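Pectate lyase II (Xanthomonas campestris pv. campestris, PDB 2QY1) probably cleaves pectate, the acidic polymer of plant cell walls, by beta-elimination, as a secreted member of polysaccharide lyase family 1. Local coordinates at residues L41-K46 with A84-R89; A57-P62 with S144-A149; V136-T141 with A149-G154; Y196-F201 with T307-A312; L215-N220 with E300-I305. The protein carries 2 engineered substitutions. All blocks are in the same frame, centred on the assembly; numbering follows the deposited sequence.

Contact 1 of 5, residues L41-K46 with A84-R89; sequences LNYTGK and ANFGIR
Within the parallel beta-helix expected of this lyase family, Tyr-43 at the end of strand 39-43 meets Phe-86, which lies just ahead of strand 87-91, so two walls of the coil are bridged by aromatic rings. The pair is T-shaped: the planes stand at 88°, the centroids are 5.2 Å apart, and Phe-86 turns its edge to the face of Tyr-43. The leading atoms are CE2 and CZ of Phe-86; CE2 comes to 3.6 Å from Tyr-43 CZ, while CZ sits above the rim of the phenol ring. With its CG anti to the backbone N (chi1 174°), Tyr-43 extends to meet the phenylalanine coming from the opposite direction. Ala-84 is the third member. Its CB lies 4.0 Å from Tyr-43 CE2 and also rests 3.5 Å above the plane of the Phe-86 ring, offset toward the rim, so a small residue fills the angle between the two rings. On the other face of Tyr-43, the backbone N of Gly-45 lies over the ring centre, a close approach suited to a residue without a side chain. The phenol oxygen is buried yet satisfied, since Tyr-43 OH hydrogen-bonds the carbonyl of Ala-83. Met-102 of strand 97-105 touches Tyr-43, Ala-84 and Phe-86 alike. Such apolar and aromatic filling between strands of different walls is typical of the interior of a parallel beta-helix.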
# COMPACT_ATOMS: atom_id res chain seq x y z
N LEU A 41 -13.65 11.42 -9.98
CA LEU A 41 -14.65 10.37 -9.99
C LEU A 41 -15.19 10.09 -8.60
O LEU A 41 -14.44 9.74 -7.69
CB LEU A 41 -14.09 9.09 -10.63
CG LEU A 41 -13.51 9.22 -12.04
CD1 LEU A 41 -12.75 7.96 -12.43
CD2 LEU A 41 -14.58 9.53 -13.07
N ASN A 42 -16.50 10.28 -8.44
CA ASN A 42 -17.19 9.98 -7.20
C ASN A 42 -17.83 8.60 -7.29
O ASN A 42 -18.88 8.44 -7.92
CB ASN A 42 -18.23 11.07 -6.90
CG ASN A 42 -19.10 10.76 -5.69
OD1 ASN A 42 -20.33 10.87 -5.75
ND2 ASN A 42 -18.47 10.39 -4.58
N TYR A 43 -17.19 7.61 -6.67
CA TYR A 43 -17.70 6.24 -6.68
C TYR A 43 -18.78 6.03 -5.62
O TYR A 43 -18.52 6.17 -4.42
CB TYR A 43 -16.58 5.22 -6.51
CG TYR A 43 -17.10 3.81 -6.37
CD1 TYR A 43 -17.73 3.17 -7.45
CD2 TYR A 43 -17.00 3.11 -5.16
CE1 TYR A 43 -18.24 1.87 -7.33
CE2 TYR A 43 -17.50 1.82 -5.03
CZ TYR A 43 -18.12 1.20 -6.12
OH TYR A 43 -18.62 -0.07 -5.99
N THR A 44 -19.98 5.67 -6.08
CA THR A 44 -21.16 5.58 -5.22
C THR A 44 -21.67 4.15 -5.01
O THR A 44 -22.60 3.93 -4.23
CB THR A 44 -22.33 6.42 -5.80
OG1 THR A 44 -22.71 5.88 -7.07
CG2 THR A 44 -21.92 7.87 -5.96
N GLY A 45 -21.07 3.19 -5.71
CA GLY A 45 -21.48 1.79 -5.62
C GLY A 45 -21.31 1.24 -4.22
O GLY A 45 -20.39 1.62 -3.51
N LYS A 46 -22.23 0.37 -3.82
CA LYS A 46 -22.22 -0.22 -2.48
C LYS A 46 -22.27 -1.74 -2.58
O LYS A 46 -23.33 -2.35 -2.40
CB LYS A 46 -23.41 0.28 -1.65
CG LYS A 46 -23.49 1.79 -1.49
CD LYS A 46 -24.82 2.22 -0.89
CE LYS A 46 -24.92 1.88 0.59
NZ LYS A 46 -24.02 2.73 1.43
N ALA A 84 -16.34 -1.47 -2.91
CA ALA A 84 -15.96 -2.01 -4.22
C ALA A 84 -15.48 -3.45 -4.12
O ALA A 84 -14.72 -3.80 -3.22
CB ALA A 84 -14.87 -1.15 -4.84
N ASN A 85 -15.94 -4.28 -5.06
CA ASN A 85 -15.40 -5.61 -5.28
C ASN A 85 -14.57 -5.61 -6.57
O ASN A 85 -14.58 -6.57 -7.35
CB ASN A 85 -16.53 -6.65 -5.34
CG ASN A 85 -16.02 -8.08 -5.29
OD1 ASN A 85 -15.24 -8.46 -4.40
ND2 ASN A 85 -16.47 -8.89 -6.23
N PHE A 86 -13.86 -4.51 -6.79
CA PHE A 86 -12.92 -4.38 -7.90
C PHE A 86 -11.68 -3.63 -7.44
O PHE A 86 -11.75 -2.82 -6.51
CB PHE A 86 -13.58 -3.68 -9.11
CG PHE A 86 -14.10 -2.29 -8.81
CD1 PHE A 86 -13.25 -1.18 -8.89
CD2 PHE A 86 -15.43 -2.09 -8.46
CE1 PHE A 86 -13.73 0.10 -8.62
CE2 PHE A 86 -15.92 -0.81 -8.19
CZ PHE A 86 -15.07 0.28 -8.27
N GLY A 87 -10.55 -3.91 -8.09
CA GLY A 87 -9.29 -3.23 -7.79
C GLY A 87 -9.02 -2.08 -8.74
O GLY A 87 -9.77 -1.85 -9.69
N ILE A 88 -7.92 -1.37 -8.48
CA ILE A 88 -7.53 -0.21 -9.28
C ILE A 88 -6.06 -0.34 -9.67
O ILE A 88 -5.22 -0.74 -8.85
CB ILE A 88 -7.74 1.13 -8.54
CG1 ILE A 88 -9.22 1.33 -8.18
CG2 ILE A 88 -7.26 2.32 -9.39
CD1 ILE A 88 -9.46 2.37 -7.09
N ARG A 89 -5.77 -0.01 -10.92
CA ARG A 89 -4.42 -0.09 -11.45
C ARG A 89 -4.02 1.23 -12.10
O ARG A 89 -4.76 1.77 -12.93
CB ARG A 89 -4.38 -1.21 -12.48
CG ARG A 89 -3.03 -1.78 -12.76
CD ARG A 89 -3.20 -2.87 -13.80
NE ARG A 89 -1.94 -3.28 -14.38
CZ ARG A 89 -1.80 -3.81 -15.59
NH1 ARG A 89 -0.60 -4.15 -16.03
NH2 ARG A 89 -2.87 -4.00 -16.36

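Contact 2 of 5, residues A57-P62 with S144-A149; sequences AQWKLP and SGAGDA
Trp-59 is the residue of 57-62 that lays its side chain against 144-149. The chain enters through Ala-57, directly after Cys-56, whose disulfide to Cys-143 anchors both segments at neighbouring points. Gln-58 then opens a type I beta turn and holds the carbonyl of Leu-106 through its NE2. At Trp-59, CB passes 3.8 Å from Ala-149 O, and CG lies between the backbone N and the carbonyl carbon (chi1 72°), which carries the indole across to the loop. There the methyl of Ala-146 sits squarely over one face, in a CH-pi contact with CB 3.5 Å from the centroid of the five-membered ring of Trp-59 and only 8° off its normal. The benzo end of the indole lies along the backbone that leads into Ala-146: Trp-59 CZ2 is 3.4 Å from Ser-144 O, and CH2 is 3.5 Å from Gly-145 O. Lys-60 follows and covers the opposite face with its CG, its aliphatic chain serving as an apolar lid. Leu-61 finishes the turn, its N bonding back to Gln-58 O. Across the contact, Ala-146 starts a type II' turn in which Gly-147 takes a positive phi, a conformation natural to glycine. No direct hydrogen bond joins the segments; instead a water accepts from Trp-59 NE1 at 3.0 Å and donates to Ser-144 O at 2.8 Å. The chemistry implies a surface loop pair fastened covalently by the disulfide, with a sandwiched indole whose one polar atom is satisfied through solvent.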
# COMPACT_ATOMS: atom_id res chain seq x y z
N ALA A 57 -14.06 -19.07 -3.55
CA ALA A 57 -14.60 -18.95 -4.90
C ALA A 57 -13.85 -17.90 -5.71
O ALA A 57 -13.85 -17.94 -6.94
CB ALA A 57 -16.09 -18.61 -4.85
N GLN A 58 -13.21 -16.97 -5.02
CA GLN A 58 -12.67 -15.76 -5.64
C GLN A 58 -11.47 -15.99 -6.56
O GLN A 58 -11.44 -15.46 -7.68
CB GLN A 58 -12.35 -14.69 -4.58
CG GLN A 58 -13.53 -14.31 -3.68
CD GLN A 58 -14.78 -13.95 -4.47
OE1 GLN A 58 -15.54 -14.82 -4.89
NE2 GLN A 58 -14.99 -12.65 -4.66
N TRP A 59 -10.50 -16.79 -6.11
CA TRP A 59 -9.25 -16.98 -6.85
C TRP A 59 -9.47 -17.61 -8.23
O TRP A 59 -8.69 -17.39 -9.16
CB TRP A 59 -8.24 -17.78 -6.03
CG TRP A 59 -8.54 -19.25 -5.87
CD1 TRP A 59 -9.26 -19.84 -4.87
CD2 TRP A 59 -8.12 -20.32 -6.73
NE1 TRP A 59 -9.32 -21.20 -5.05
CE2 TRP A 59 -8.63 -21.52 -6.19
CE3 TRP A 59 -7.36 -20.37 -7.91
CZ2 TRP A 59 -8.40 -22.76 -6.79
CZ3 TRP A 59 -7.14 -21.61 -8.51
CH2 TRP A 59 -7.66 -22.79 -7.94
N LYS A 60 -10.56 -18.38 -8.33
CA LYS A 60 -10.94 -19.11 -9.53
C LYS A 60 -11.53 -18.20 -10.61
O LYS A 60 -11.55 -18.56 -11.79
CB LYS A 60 -11.98 -20.17 -9.17
CG LYS A 60 -11.63 -21.02 -7.95
CD LYS A 60 -12.76 -21.97 -7.60
CE LYS A 60 -12.30 -23.06 -6.64
NZ LYS A 60 -11.44 -24.06 -7.35
N LEU A 61 -12.02 -17.04 -10.19
CA LEU A 61 -12.73 -16.12 -11.09
C LEU A 61 -11.78 -15.08 -11.68
O LEU A 61 -10.75 -14.78 -11.08
CB LEU A 61 -13.88 -15.44 -10.34
CG LEU A 61 -14.97 -16.36 -9.79
CD1 LEU A 61 -15.87 -15.62 -8.81
CD2 LEU A 61 -15.79 -16.98 -10.92
N PRO A 62 -12.11 -14.54 -12.87
CA PRO A 62 -11.31 -13.45 -13.44
C PRO A 62 -11.33 -12.18 -12.59
O PRO A 62 -12.34 -11.89 -11.93
CB PRO A 62 -11.96 -13.19 -14.81
CG PRO A 62 -13.32 -13.77 -14.72
CD PRO A 62 -13.22 -14.93 -13.77
N SER A 144 -7.88 -24.39 -1.20
CA SER A 144 -7.50 -25.62 -1.87
C SER A 144 -7.21 -25.38 -3.34
O SER A 144 -8.02 -24.79 -4.05
CB SER A 144 -8.60 -26.67 -1.72
OG SER A 144 -8.26 -27.88 -2.38
N GLY A 145 -6.02 -25.81 -3.78
CA GLY A 145 -5.62 -25.71 -5.18
C GLY A 145 -5.13 -24.35 -5.66
O GLY A 145 -4.67 -24.22 -6.79
N ALA A 146 -5.21 -23.33 -4.80
CA ALA A 146 -4.90 -21.95 -5.19
C ALA A 146 -3.40 -21.65 -5.22
O ALA A 146 -2.99 -20.56 -5.64
CB ALA A 146 -5.62 -20.96 -4.27
N GLY A 147 -2.59 -22.61 -4.78
CA GLY A 147 -1.16 -22.38 -4.59
C GLY A 147 -0.97 -21.39 -3.46
O GLY A 147 -1.60 -21.49 -2.41
N ASP A 148 -0.10 -20.40 -3.70
CA ASP A 148 0.18 -19.37 -2.70
C ASP A 148 -0.74 -18.16 -2.87
O ASP A 148 -0.62 -17.17 -2.15
CB ASP A 148 1.65 -18.94 -2.81
CG ASP A 148 2.62 -20.13 -2.84
OD1 ASP A 148 2.31 -21.19 -2.26
OD2 ASP A 148 3.71 -20.00 -3.45
N ALA A 149 -1.67 -18.26 -3.82
CA ALA A 149 -2.37 -17.09 -4.33
C ALA A 149 -3.90 -17.16 -4.27
O ALA A 149 -4.57 -17.16 -5.31
CB ALA A 149 -1.91 -16.81 -5.77
O HOH W 1 -10.45 -23.53 -3.55

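Contact 3 of 5, residues V136-T141 with A149-G154; sequences VFASLT and ASFDGG
The ring of Phe-151 receives the methyl of Ala-138 over one face: CB stands 3.9 Å from the ring centroid and 15° off the normal, a CH-pi contact displaced toward the CG side. Ser-139 comes to the CD2 and CE2 side of the same ring, its carbonyl O approaching obliquely at 3.9 Å from CD2 and its CB lying 4.0 Å from CE2. Phe-151 CG is anti to its own carbonyl carbon (chi1 -63°), which lifts the ring toward 136-141, and the small side chain of Ala-138 allows it to settle close to that backbone. Beyond the ring, Ser-139 OG takes the backbone N of Thr-141 at 3.0 Å, forming an ST turn that curls the chain as it leaves the strand. Ser-150 packs against Thr-141 O with its CB and OG; Ser-150 OG accepts the backbone N-H of Cys-143, in the loop between the segments. At the far end Val-136 CG1 lies 4.2 Å from the CA of Gly-154, where the bare backbone of the glycine faces the valine methyl. The two segments run nearly antiparallel, so the loop after strand 129-137 folds back along the end of that strand and the residues that follow it before entering strand 155-158. Tyr-174 of strand 164-174 touches Val-136 and Ala-138 and bonds Gly-153 O, while Phe-137 meets Tyr-172 of that strand and Val-55 of another loop packs on Phe-151.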
# COMPACT_ATOMS: atom_id res chain seq x y z
N VAL A 136 -8.69 -1.87 2.87
CA VAL A 136 -8.42 -3.00 1.98
C VAL A 136 -8.42 -4.29 2.81
O VAL A 136 -7.68 -4.40 3.78
CB VAL A 136 -7.06 -2.82 1.24
CG1 VAL A 136 -6.74 -4.05 0.38
CG2 VAL A 136 -7.07 -1.55 0.39
N PHE A 137 -9.25 -5.25 2.42
CA PHE A 137 -9.34 -6.52 3.16
C PHE A 137 -9.63 -7.73 2.27
O PHE A 137 -10.19 -7.61 1.18
CB PHE A 137 -10.38 -6.42 4.29
CG PHE A 137 -11.81 -6.37 3.81
CD1 PHE A 137 -12.40 -5.15 3.48
CD2 PHE A 137 -12.56 -7.54 3.70
CE1 PHE A 137 -13.72 -5.10 3.04
CE2 PHE A 137 -13.88 -7.50 3.26
CZ PHE A 137 -14.46 -6.28 2.93
N ALA A 138 -9.24 -8.91 2.75
CA ALA A 138 -9.54 -10.15 2.06
C ALA A 138 -9.74 -11.26 3.09
O ALA A 138 -10.59 -11.13 3.98
CB ALA A 138 -8.42 -10.51 1.09
N SER A 139 -8.95 -12.32 2.98
CA SER A 139 -8.96 -13.42 3.93
C SER A 139 -7.57 -14.04 4.02
O SER A 139 -6.81 -14.04 3.04
CB SER A 139 -9.98 -14.48 3.51
OG SER A 139 -9.86 -15.66 4.29
N LEU A 140 -7.25 -14.58 5.19
CA LEU A 140 -5.99 -15.27 5.45
C LEU A 140 -6.07 -16.74 5.06
O LEU A 140 -5.07 -17.46 5.10
CB LEU A 140 -5.61 -15.12 6.93
CG LEU A 140 -4.59 -14.07 7.40
CD1 LEU A 140 -4.32 -12.97 6.39
CD2 LEU A 140 -4.97 -13.49 8.76
N THR A 141 -7.27 -17.19 4.69
CA THR A 141 -7.50 -18.58 4.30
C THR A 141 -6.67 -18.94 3.06
O THR A 141 -6.59 -18.17 2.10
CB THR A 141 -9.00 -18.86 4.06
OG1 THR A 141 -9.71 -18.74 5.30
CG2 THR A 141 -9.23 -20.26 3.50
N ALA A 149 -1.67 -18.26 -3.82
CA ALA A 149 -2.37 -17.09 -4.33
C ALA A 149 -3.90 -17.16 -4.27
O ALA A 149 -4.57 -17.16 -5.31
CB ALA A 149 -1.91 -16.81 -5.77
N SER A 150 -4.46 -17.23 -3.06
CA SER A 150 -5.91 -17.14 -2.89
C SER A 150 -6.37 -15.71 -3.15
O SER A 150 -7.49 -15.48 -3.61
CB SER A 150 -6.33 -17.60 -1.49
OG SER A 150 -6.00 -18.96 -1.28
N PHE A 151 -5.49 -14.76 -2.83
CA PHE A 151 -5.65 -13.35 -3.16
C PHE A 151 -4.28 -12.78 -3.54
O PHE A 151 -3.29 -13.52 -3.52
CB PHE A 151 -6.28 -12.59 -1.98
CG PHE A 151 -7.67 -13.07 -1.64
CD1 PHE A 151 -8.78 -12.53 -2.28
CD2 PHE A 151 -7.85 -14.08 -0.70
CE1 PHE A 151 -10.07 -12.99 -1.98
CE2 PHE A 151 -9.13 -14.55 -0.39
CZ PHE A 151 -10.24 -14.00 -1.03
N ASP A 152 -4.22 -11.50 -3.91
CA ASP A 152 -2.95 -10.89 -4.32
C ASP A 152 -2.59 -9.68 -3.44
O ASP A 152 -2.92 -9.67 -2.25
CB ASP A 152 -2.97 -10.52 -5.81
CG ASP A 152 -1.69 -9.82 -6.27
OD1 ASP A 152 -1.77 -8.63 -6.63
OD2 ASP A 152 -0.61 -10.45 -6.28
N GLY A 153 -1.94 -8.68 -4.02
CA GLY A 153 -1.38 -7.56 -3.28
C GLY A 153 -2.41 -6.55 -2.81
O GLY A 153 -3.49 -6.43 -3.39
N GLY A 154 -2.06 -5.82 -1.75
CA GLY A 154 -2.96 -4.81 -1.19
C GLY A 154 -2.68 -3.46 -1.81
O GLY A 154 -3.48 -2.96 -2.61

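Contact 4 of 5, residues Y196-F201 with T307-A312; sequences YHHNRF and TVTPAA
His-198 reaches Thr-309 with its imidazole edge, and the path from CB outward explains how. The residue turns the chain between strand pieces 196-197 and 200-201 with positive phi (56°), so its CB leaves the backbone at a corner. CG is anti to the carbonyl carbon (chi1 -72°), which swings the ring toward the segment 307-312. Of the ring atoms, ND1 faces back along its own chain and meets His-197 ND1 at 3.0 Å in a nearly straight hydrogen bond that lies in the plane of both imidazoles. CD2 and CE1 flank the tip, at 3.8 and 3.6 Å from Thr-309 OG1; CE1 also looks toward the more distant carbonyl O of Thr-307. NE2 makes the bond across the contact, 2.8 Å to Thr-309 OG1 at 167°, with the hydroxyl at the ring edge and in its plane. The two nitrogens are thus each gripped by an in-plane partner, which leaves the ring little freedom to rotate. Tyr-168 of the neighbouring strand 164-174 stacks on this imidazole, and Asn-220 of strand 215-226 touches both His-198 and Thr-309. Histidine suits the place because both of its ring nitrogens can take part in hydrogen bonds in the ring plane, and threonine because its hydroxyl can donate or accept. The chemistry implies a short row of hydrogen bonds linking two imidazoles and a hydroxyl, which pins the loop that precedes helix 314-321 to the body of the protein.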
# COMPACT_ATOMS: atom_id res chain seq x y z
N TYR A 196 5.18 5.90 3.75
CA TYR A 196 4.07 5.17 4.36
C TYR A 196 3.83 5.75 5.75
O TYR A 196 4.69 5.60 6.62
CB TYR A 196 4.42 3.68 4.52
CG TYR A 196 4.70 2.92 3.24
CD1 TYR A 196 5.98 2.87 2.70
CD2 TYR A 196 3.68 2.21 2.60
CE1 TYR A 196 6.24 2.15 1.53
CE2 TYR A 196 3.93 1.48 1.44
CZ TYR A 196 5.21 1.46 0.91
OH TYR A 196 5.46 0.74 -0.24
N HIS A 197 2.69 6.40 5.97
CA HIS A 197 2.42 6.92 7.31
C HIS A 197 0.96 6.84 7.76
O HIS A 197 0.04 6.91 6.95
CB HIS A 197 2.99 8.33 7.50
CG HIS A 197 2.22 9.41 6.79
ND1 HIS A 197 1.22 10.13 7.40
CD2 HIS A 197 2.33 9.90 5.53
CE1 HIS A 197 0.73 11.01 6.55
NE2 HIS A 197 1.39 10.89 5.41
N HIS A 198 0.79 6.69 9.08
CA HIS A 198 -0.52 6.60 9.73
C HIS A 198 -1.43 5.50 9.18
O HIS A 198 -2.65 5.58 9.26
CB HIS A 198 -1.23 7.96 9.70
CG HIS A 198 -0.63 8.98 10.63
ND1 HIS A 198 0.30 9.90 10.22
CD2 HIS A 198 -0.84 9.21 11.94
CE1 HIS A 198 0.64 10.66 11.24
NE2 HIS A 198 -0.03 10.27 12.30
N ASN A 199 -0.81 4.45 8.62
CA ASN A 199 -1.55 3.28 8.17
C ASN A 199 -1.83 2.32 9.33
O ASN A 199 -1.07 2.26 10.30
CB ASN A 199 -0.81 2.54 7.05
CG ASN A 199 -0.52 3.42 5.85
OD1 ASN A 199 0.63 3.78 5.58
ND2 ASN A 199 -1.56 3.78 5.12
N ARG A 200 -2.93 1.58 9.21
CA ARG A 200 -3.29 0.54 10.18
C ARG A 200 -3.12 -0.82 9.52
O ARG A 200 -3.82 -1.14 8.55
CB ARG A 200 -4.74 0.73 10.65
CG ARG A 200 -5.12 -0.13 11.84
CD ARG A 200 -6.54 0.16 12.31
NE ARG A 200 -6.98 -0.82 13.30
CZ ARG A 200 -8.19 -0.87 13.84
NH1 ARG A 200 -9.12 0.01 13.49
NH2 ARG A 200 -8.48 -1.81 14.74
N PHE A 201 -2.19 -1.61 10.05
CA PHE A 201 -1.92 -2.95 9.55
C PHE A 201 -2.26 -3.96 10.64
O PHE A 201 -1.54 -4.07 11.63
CB PHE A 201 -0.44 -3.10 9.16
CG PHE A 201 0.05 -2.09 8.16
CD1 PHE A 201 -0.50 -2.03 6.87
CD2 PHE A 201 1.08 -1.21 8.49
CE1 PHE A 201 -0.03 -1.09 5.94
CE2 PHE A 201 1.56 -0.28 7.56
CZ PHE A 201 1.00 -0.22 6.29
N THR A 307 4.73 16.24 10.35
CA THR A 307 4.44 16.29 11.78
C THR A 307 4.30 14.89 12.34
O THR A 307 3.43 14.12 11.91
CB THR A 307 3.15 17.11 12.07
OG1 THR A 307 3.31 18.45 11.60
CG2 THR A 307 2.85 17.15 13.57
N VAL A 308 5.16 14.55 13.30
CA VAL A 308 5.13 13.22 13.91
C VAL A 308 4.16 13.17 15.09
O VAL A 308 4.20 14.02 15.98
CB VAL A 308 6.54 12.73 14.35
CG1 VAL A 308 7.38 12.38 13.13
CG2 VAL A 308 7.25 13.77 15.22
N THR A 309 3.28 12.17 15.07
CA THR A 309 2.47 11.81 16.22
C THR A 309 3.42 11.12 17.20
O THR A 309 4.18 10.24 16.78
CB THR A 309 1.34 10.83 15.83
OG1 THR A 309 0.56 11.39 14.77
CG2 THR A 309 0.43 10.52 17.02
N PRO A 310 3.41 11.53 18.49
CA PRO A 310 4.21 10.81 19.48
C PRO A 310 3.91 9.31 19.40
O PRO A 310 2.74 8.91 19.39
CB PRO A 310 3.73 11.40 20.81
CG PRO A 310 3.33 12.79 20.46
CD PRO A 310 2.71 12.69 19.09
N ALA A 311 4.97 8.50 19.34
CA ALA A 311 4.87 7.07 19.03
C ALA A 311 3.87 6.30 19.89
O ALA A 311 3.14 5.45 19.38
CB ALA A 311 6.24 6.42 19.11
N ALA A 312 3.83 6.60 21.19
CA ALA A 312 2.92 5.93 22.13
C ALA A 312 1.45 6.22 21.82
O ALA A 312 0.57 5.42 22.15
CB ALA A 312 3.25 6.31 23.57

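Contact 5 of 5, residues L215-N220 with E300-I305; sequences LSHIYN and ESLGYI
His-217 and Tyr-304 join a strand of the parallel beta-helix, 215-226, to the irregular loop that runs over it before helix 314-321. The polar part of the contact is one hydrogen bond, His-217 ND1 to Tyr-304 OH, 2.7 Å long but bent at 143°; either atom may donate. The hydroxyl lies in the imidazole plane, and the two rings meet rim to rim with planes at 32°. Each partner is held a second time: NE2 of His-217 bonds Glu-242 OE2 on strand 238-242, and the phenol of Tyr-304 bonds Thr-195 OG1 on strand 193-202. Histidine, with two nitrogens at different points of its rim, suits a position between two polar partners.

The CH-pi part falls to Leu-302, whose CD1 lies over one face of the imidazole, 4.0 Å from the centroid and 24° off the normal, while its CD2 packs 3.8 Å from His-217 CB. The branched leucine thus uses both methyls. Tyr-219, two residues along the strand, covers the opposite face of the His-217 ring with CD2, so the imidazole is sandwiched.

Plain packing closes the exposed end. Glu-300 extends its chain beyond CG until its carboxylate and CG lie against one methyl of Leu-215, with a weak, long ion pair to Arg-193. The nearest approach there is Leu-215 CD1 to Glu-300 OE1, 3.6 Å.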
# COMPACT_ATOMS: atom_id res chain seq x y z
N LEU A 215 14.28 4.43 -1.69
CA LEU A 215 14.23 4.99 -0.35
C LEU A 215 12.79 5.08 0.12
O LEU A 215 11.89 5.39 -0.67
CB LEU A 215 14.87 6.38 -0.31
CG LEU A 215 16.31 6.53 -0.81
CD1 LEU A 215 16.68 8.00 -0.91
CD2 LEU A 215 17.30 5.77 0.07
N SER A 216 12.57 4.79 1.40
CA SER A 216 11.25 4.92 1.98
C SER A 216 11.30 5.60 3.34
O SER A 216 12.33 5.59 4.03
CB SER A 216 10.55 3.56 2.08
OG SER A 216 11.08 2.79 3.15
N HIS A 217 10.17 6.20 3.71
CA HIS A 217 9.99 6.77 5.03
C HIS A 217 8.71 6.15 5.60
O HIS A 217 7.62 6.39 5.09
CB HIS A 217 9.90 8.29 4.94
CG HIS A 217 9.84 8.98 6.27
ND1 HIS A 217 9.28 10.23 6.42
CD2 HIS A 217 10.26 8.60 7.50
CE1 HIS A 217 9.38 10.60 7.69
NE2 HIS A 217 9.96 9.63 8.36
N ILE A 218 8.88 5.32 6.62
CA ILE A 218 7.79 4.57 7.23
C ILE A 218 7.61 5.07 8.66
O ILE A 218 8.39 4.72 9.54
CB ILE A 218 8.09 3.04 7.18
CG1 ILE A 218 8.27 2.57 5.73
CG2 ILE A 218 6.98 2.23 7.88
CD1 ILE A 218 9.05 1.26 5.58
N TYR A 219 6.59 5.91 8.88
CA TYR A 219 6.41 6.54 10.19
C TYR A 219 4.95 6.59 10.66
O TYR A 219 4.04 6.65 9.84
CB TYR A 219 7.05 7.95 10.24
CG TYR A 219 6.26 9.07 9.57
CD1 TYR A 219 5.34 9.83 10.30
CD2 TYR A 219 6.47 9.39 8.23
CE1 TYR A 219 4.62 10.87 9.69
CE2 TYR A 219 5.77 10.43 7.62
CZ TYR A 219 4.84 11.16 8.35
OH TYR A 219 4.15 12.18 7.74
N ASN A 220 4.76 6.55 11.98
CA ASN A 220 3.42 6.66 12.60
C ASN A 220 2.41 5.60 12.14
O ASN A 220 1.20 5.85 12.16
CB ASN A 220 2.83 8.06 12.41
CG ASN A 220 3.52 9.12 13.26
OD1 ASN A 220 4.25 8.81 14.21
ND2 ASN A 220 3.29 10.38 12.92
N GLU A 300 20.06 10.86 2.41
CA GLU A 300 19.76 12.20 1.92
C GLU A 300 18.59 12.86 2.66
O GLU A 300 17.86 12.20 3.40
CB GLU A 300 19.47 12.17 0.41
CG GLU A 300 18.22 11.40 0.02
CD GLU A 300 18.00 11.35 -1.48
OE1 GLU A 300 16.84 11.48 -1.92
OE2 GLU A 300 18.99 11.17 -2.23
N SER A 301 18.42 14.16 2.44
CA SER A 301 17.28 14.88 2.96
C SER A 301 16.00 14.32 2.35
O SER A 301 15.97 13.98 1.16
CB SER A 301 17.40 16.38 2.64
OG SER A 301 16.27 17.09 3.11
N LEU A 302 14.96 14.20 3.17
CA LEU A 302 13.64 13.77 2.69
C LEU A 302 13.08 14.80 1.71
O LEU A 302 12.40 14.44 0.75
CB LEU A 302 12.68 13.56 3.86
CG LEU A 302 12.92 12.32 4.73
CD1 LEU A 302 12.25 12.47 6.08
CD2 LEU A 302 12.42 11.05 4.03
N GLY A 303 13.38 16.07 1.97
CA GLY A 303 12.96 17.16 1.09
C GLY A 303 11.52 17.57 1.30
O GLY A 303 10.94 18.24 0.45
N TYR A 304 10.95 17.16 2.44
CA TYR A 304 9.60 17.56 2.82
C TYR A 304 9.43 17.73 4.33
O TYR A 304 10.22 17.21 5.12
CB TYR A 304 8.55 16.59 2.26
CG TYR A 304 8.68 15.15 2.70
CD1 TYR A 304 9.15 14.18 1.81
CD2 TYR A 304 8.31 14.75 3.98
CE1 TYR A 304 9.26 12.84 2.20
CE2 TYR A 304 8.42 13.42 4.38
CZ TYR A 304 8.89 12.47 3.48
OH TYR A 304 8.99 11.15 3.87
N ILE A 305 8.37 18.45 4.70
CA ILE A 305 8.03 18.72 6.09
C ILE A 305 6.95 17.74 6.55
O ILE A 305 6.00 17.46 5.81
CB ILE A 305 7.54 20.18 6.27
CG1 ILE A 305 8.55 21.19 5.69
CG2 ILE A 305 7.20 20.48 7.73
CD1 ILE A 305 9.93 21.19 6.35

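From the N terminus, strand 39-43 opens contact 1, but before the chain returns at 84-89 it has already laid down 57-62, the first half of contact 2. That loop closes only at 144-149, so contacts 1 and 2 cross. Contact 3, begun at 136-141, crosses contact 2 in turn and shares Ala-149 with it; their centres lie about 10 Å apart, and together they gather the loops on one flank. Farther on, 196-201 waits for 307-312 to close contact 4, and contact 5 falls wholly within that span. Neighbouring strands 193-202 and 215-226 link this pair, and both contacts fasten the loop that precedes helix 314-321 onto the beta-helix.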